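Local coordinates for hypothetical protein TT1380 (Thermus thermophilus, PDB 1IUJ) that is of unknown function but may act as a monooxygenase, and binds zinc ions, at residues 32-41 with 51-61. Residues are numbered along the deposited sequence; the frame is centred on the assembly and turned at random.
Sequences MPGFIRNLVL and VVMTLWESEEA. With ZN (zinc ion), chain F.
Val-51 and Leu-41 exchange two backbone hydrogen bonds at the loop end of an antiparallel beta hairpin, part of the four-stranded sheet of this dimeric alpha-beta barrel family. Val-52 faces helix 15-29 together with Val-40, and its CG1 rests 3.5 Å from Asn-38 ND2. Met-53 also trades a pair of backbone bonds with Leu-39, and on the face turned to the second subunit their side chains run side by side. A bend at its last torsion (chi3 61°) brings Met-53 CE to 3.4 Å from Leu-39 CD1, a tight fit; it packs against Met-53 of the second subunit. Thr-54 OG1 takes a short, bent and weak bond from Asn-38 ND2, while its CG2 sits at the edge of the Phe-35 ring.

At Leu-55 a classic beta bulge shifts the register: its O accepts from Ile-36 N at 3.0 Å and, from the same face of the carbonyl plane, from Arg-37 N at 3.3 Å. The Arg-37 side chain leads off to Asp-100 of the second subunit. Trp-56 receives the edge of Phe-35 on its face in a T-shaped pair, planes at 78°, while Met-32 CB meets its rim. Glu-57 N then bonds to Gly-34 O. Ser-58 caps helix 59-66, on which Glu-60 binds zinc through OE1 at 1.9 Å, with OE2 at 2.8 Å, and one water donates to both Ala-61 O and Pro-33 O.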
loop_
_atom_site.group_PDB
_atom_site.type_symbol
_atom_site.label_atom_id
_atom_site.label_comp_id
_atom_site.label_asym_id
_atom_site.label_seq_id
_atom_site.Cartn_x
_atom_site.Cartn_y
_atom_site.Cartn_z
ATOM N N MET B 32 -12.219 16.434 0.086
ATOM C CA MET B 32 -12.280 16.121 1.505
ATOM C C MET B 32 -11.130 16.756 2.271
ATOM O O MET B 32 -9.976 16.646 1.882
ATOM C CB MET B 32 -12.344 14.602 1.762
ATOM C CG MET B 32 -13.632 13.921 1.310
ATOM S SD MET B 32 -15.113 14.647 2.012
ATOM C CE MET B 32 -14.706 14.659 3.842
ATOM N N PRO B 33 -11.452 17.480 3.333
ATOM C CA PRO B 33 -10.420 18.035 4.202
ATOM C C PRO B 33 -9.377 16.984 4.565
ATOM O O PRO B 33 -9.747 15.894 5.008
ATOM C CB PRO B 33 -11.205 18.426 5.450
ATOM C CG PRO B 33 -12.548 18.812 4.902
ATOM C CD PRO B 33 -12.812 17.898 3.738
ATOM N N GLY B 34 -8.103 17.300 4.371
ATOM C CA GLY B 34 -7.048 16.395 4.812
ATOM C C GLY B 34 -6.795 15.246 3.858
ATOM O O GLY B 34 -5.869 14.446 4.067
ATOM N N PHE B 35 -7.599 15.139 2.801
ATOM C CA PHE B 35 -7.318 14.131 1.759
ATOM C C PHE B 35 -6.043 14.526 1.017
ATOM O O PHE B 35 -5.883 15.686 0.588
ATOM C CB PHE B 35 -8.490 14.003 0.769
ATOM C CG PHE B 35 -8.169 13.203 -0.464
ATOM C CD1 PHE B 35 -8.171 11.817 -0.414
ATOM C CD2 PHE B 35 -7.854 13.820 -1.673
ATOM C CE1 PHE B 35 -7.857 11.029 -1.550
ATOM C CE2 PHE B 35 -7.553 13.049 -2.821
ATOM C CZ PHE B 35 -7.544 11.655 -2.763
ATOM N N ILE B 36 -5.159 13.555 0.842
ATOM C CA ILE B 36 -3.918 13.751 0.117
ATOM C C ILE B 36 -3.930 13.044 -1.255
ATOM O O ILE B 36 -3.681 13.699 -2.301
ATOM C CB ILE B 36 -2.670 13.348 0.952
ATOM C CG1 ILE B 36 -2.543 14.249 2.196
ATOM C CG2 ILE B 36 -1.437 13.534 0.088
ATOM C CD1 ILE B 36 -1.520 13.781 3.190
ATOM N N ARG B 37 -4.174 11.727 -1.286
ATOM C CA ARG B 37 -4.020 10.946 -2.532
ATOM C C ARG B 37 -4.776 9.636 -2.454
ATOM O O ARG B 37 -4.882 9.072 -1.373
ATOM C CB ARG B 37 -2.548 10.669 -2.822
ATOM C CG ARG B 37 -2.224 10.074 -4.173
ATOM C CD ARG B 37 -0.760 10.018 -4.381
ATOM N NE ARG B 37 -0.414 9.602 -5.736
ATOM C CZ ARG B 37 0.830 9.453 -6.139
ATOM N NH1 ARG B 37 1.833 9.672 -5.288
ATOM N NH2 ARG B 37 1.075 9.051 -7.379
ATOM N N ASN B 38 -5.335 9.178 -3.580
ATOM C CA ASN B 38 -5.989 7.864 -3.643
ATOM C C ASN B 38 -5.411 7.077 -4.807
ATOM O O ASN B 38 -5.267 7.605 -5.903
ATOM C CB ASN B 38 -7.513 8.010 -3.827
ATOM C CG ASN B 38 -8.249 6.668 -3.850
ATOM O OD1 ASN B 38 -8.694 6.196 -4.916
ATOM N ND2 ASN B 38 -8.407 6.062 -2.686
ATOM N N LEU B 39 -5.111 5.802 -4.595
ATOM C CA LEU B 39 -4.658 4.937 -5.691
ATOM C C LEU B 39 -5.458 3.665 -5.682
ATOM O O LEU B 39 -5.764 3.123 -4.612
ATOM C CB LEU B 39 -3.173 4.630 -5.586
ATOM C CG LEU B 39 -2.248 5.844 -5.589
ATOM C CD1 LEU B 39 -1.948 6.356 -4.172
ATOM C CD2 LEU B 39 -0.983 5.503 -6.334
ATOM N N VAL B 40 -5.871 3.207 -6.859
ATOM C CA VAL B 40 -6.485 1.908 -6.948
ATOM C C VAL B 40 -5.481 0.986 -7.630
ATOM O O VAL B 40 -4.933 1.308 -8.690
ATOM C CB VAL B 40 -7.804 1.947 -7.737
ATOM C CG1 VAL B 40 -8.452 0.545 -7.745
ATOM C CG2 VAL B 40 -8.767 3.053 -7.184
ATOM N N LEU B 41 -5.218 -0.135 -6.981
ATOM C CA LEU B 41 -4.098 -1.016 -7.339
ATOM C C LEU B 41 -4.617 -2.384 -7.746
ATOM O O LEU B 41 -5.242 -3.091 -6.966
ATOM C CB LEU B 41 -3.148 -1.133 -6.131
ATOM C CG LEU B 41 -2.552 0.134 -5.591
ATOM C CD1 LEU B 41 -1.700 -0.175 -4.373
ATOM C CD2 LEU B 41 -1.708 0.885 -6.629
ATOM N N VAL B 51 -6.203 -3.489 -4.071
ATOM C CA VAL B 51 -6.009 -2.581 -2.919
ATOM C C VAL B 51 -6.391 -1.164 -3.255
ATOM O O VAL B 51 -5.886 -0.580 -4.192
ATOM C CB VAL B 51 -4.565 -2.667 -2.319
ATOM C CG1 VAL B 51 -4.362 -1.617 -1.235
ATOM C CG2 VAL B 51 -4.350 -4.029 -1.722
ATOM N N VAL B 52 -7.286 -0.583 -2.452
ATOM C CA VAL B 52 -7.570 0.840 -2.581
ATOM C C VAL B 52 -6.748 1.487 -1.473
ATOM O O VAL B 52 -6.987 1.251 -0.262
ATOM C CB VAL B 52 -9.039 1.161 -2.396
ATOM C CG1 VAL B 52 -9.225 2.685 -2.366
ATOM C CG2 VAL B 52 -9.926 0.457 -3.451
ATOM N N MET B 53 -5.801 2.317 -1.883
ATOM C CA MET B 53 -4.864 2.907 -0.937
ATOM C C MET B 53 -5.142 4.388 -0.856
ATOM O O MET B 53 -5.161 5.081 -1.884
ATOM C CB MET B 53 -3.428 2.711 -1.404
ATOM C CG MET B 53 -2.457 3.293 -0.418
ATOM S SD MET B 53 -0.811 2.882 -0.892
ATOM C CE MET B 53 -0.683 3.653 -2.471
ATOM N N THR B 54 -5.332 4.888 0.352
ATOM C CA THR B 54 -5.693 6.292 0.498
ATOM C C THR B 54 -4.808 6.941 1.522
ATOM O O THR B 54 -4.549 6.356 2.586
ATOM C CB THR B 54 -7.150 6.415 0.900
ATOM O OG1 THR B 54 -7.976 5.731 -0.058
ATOM C CG2 THR B 54 -7.604 7.917 0.832
ATOM N N LEU B 55 -4.260 8.097 1.151
ATOM C CA LEU B 55 -3.331 8.857 1.988
ATOM C C LEU B 55 -4.060 10.048 2.572
ATOM O O LEU B 55 -4.706 10.793 1.833
ATOM C CB LEU B 55 -2.158 9.370 1.140
ATOM C CG LEU B 55 -1.008 8.413 0.827
ATOM C CD1 LEU B 55 -1.490 7.165 0.076
ATOM C CD2 LEU B 55 0.020 9.219 -0.004
ATOM N N TRP B 56 -3.942 10.212 3.884
ATOM C CA TRP B 56 -4.640 11.276 4.638
ATOM C C TRP B 56 -3.658 12.070 5.490
ATOM O O TRP B 56 -2.647 11.541 5.950
ATOM C CB TRP B 56 -5.642 10.592 5.594
ATOM C CG TRP B 56 -6.823 9.929 4.884
ATOM C CD1 TRP B 56 -7.017 8.596 4.641
ATOM C CD2 TRP B 56 -7.992 10.597 4.413
ATOM N NE1 TRP B 56 -8.215 8.402 3.989
ATOM C CE2 TRP B 56 -8.843 9.616 3.855
ATOM C CE3 TRP B 56 -8.408 11.936 4.401
ATOM C CZ2 TRP B 56 -10.076 9.940 3.268
ATOM C CZ3 TRP B 56 -9.637 12.254 3.817
ATOM C CH2 TRP B 56 -10.451 11.263 3.278
ATOM N N GLU B 57 -3.967 13.350 5.751
ATOM C CA GLU B 57 -3.123 14.151 6.642
ATOM C C GLU B 57 -3.046 13.579 8.061
ATOM O O GLU B 57 -2.027 13.724 8.746
ATOM C CB GLU B 57 -3.687 15.583 6.702
ATOM C CG GLU B 57 -2.842 16.604 7.410
ATOM C CD GLU B 57 -2.015 17.374 6.411
ATOM O OE1 GLU B 57 -0.949 16.847 6.027
ATOM O OE2 GLU B 57 -2.450 18.484 5.984
ATOM N N SER B 58 -4.133 12.922 8.491
ATOM C CA SER B 58 -4.234 12.354 9.827
ATOM C C SER B 58 -5.305 11.308 9.904
ATOM O O SER B 58 -6.193 11.269 9.067
ATOM C CB SER B 58 -4.550 13.438 10.862
ATOM O OG SER B 58 -5.883 13.944 10.698
ATOM N N GLU B 59 -5.252 10.489 10.954
ATOM C CA GLU B 59 -6.331 9.564 11.233
ATOM C C GLU B 59 -7.685 10.290 11.428
ATOM O O GLU B 59 -8.720 9.805 10.974
ATOM C CB GLU B 59 -5.954 8.685 12.425
ATOM C CG GLU B 59 -7.021 7.660 12.784
ATOM C CD GLU B 59 -6.606 6.747 13.925
ATOM O OE1 GLU B 59 -5.471 6.834 14.452
ATOM O OE2 GLU B 59 -7.461 5.963 14.310
ATOM N N GLU B 60 -7.650 11.437 12.102
ATOM C CA GLU B 60 -8.862 12.216 12.336
ATOM C C GLU B 60 -9.527 12.606 11.011
ATOM O O GLU B 60 -10.747 12.572 10.889
ATOM C CB GLU B 60 -8.545 13.424 13.218
ATOM C CG GLU B 60 -9.775 14.260 13.627
ATOM C CD GLU B 60 -10.801 13.484 14.441
ATOM O OE1 GLU B 60 -10.497 12.400 14.967
ATOM O OE2 GLU B 60 -11.947 13.975 14.600
ATOM N N ALA B 61 -8.719 13.019 10.037
ATOM C CA ALA B 61 -9.261 13.351 8.717
ATOM C C ALA B 61 -9.975 12.151 8.077
ATOM O O ALA B 61 -11.068 12.302 7.517
ATOM C CB ALA B 61 -8.157 13.914 7.807
HETATM ZN ZN ZN F . -11.793 11.710 16.185
HETATM O O HOH W 1 -12.197 14.541 6.072
#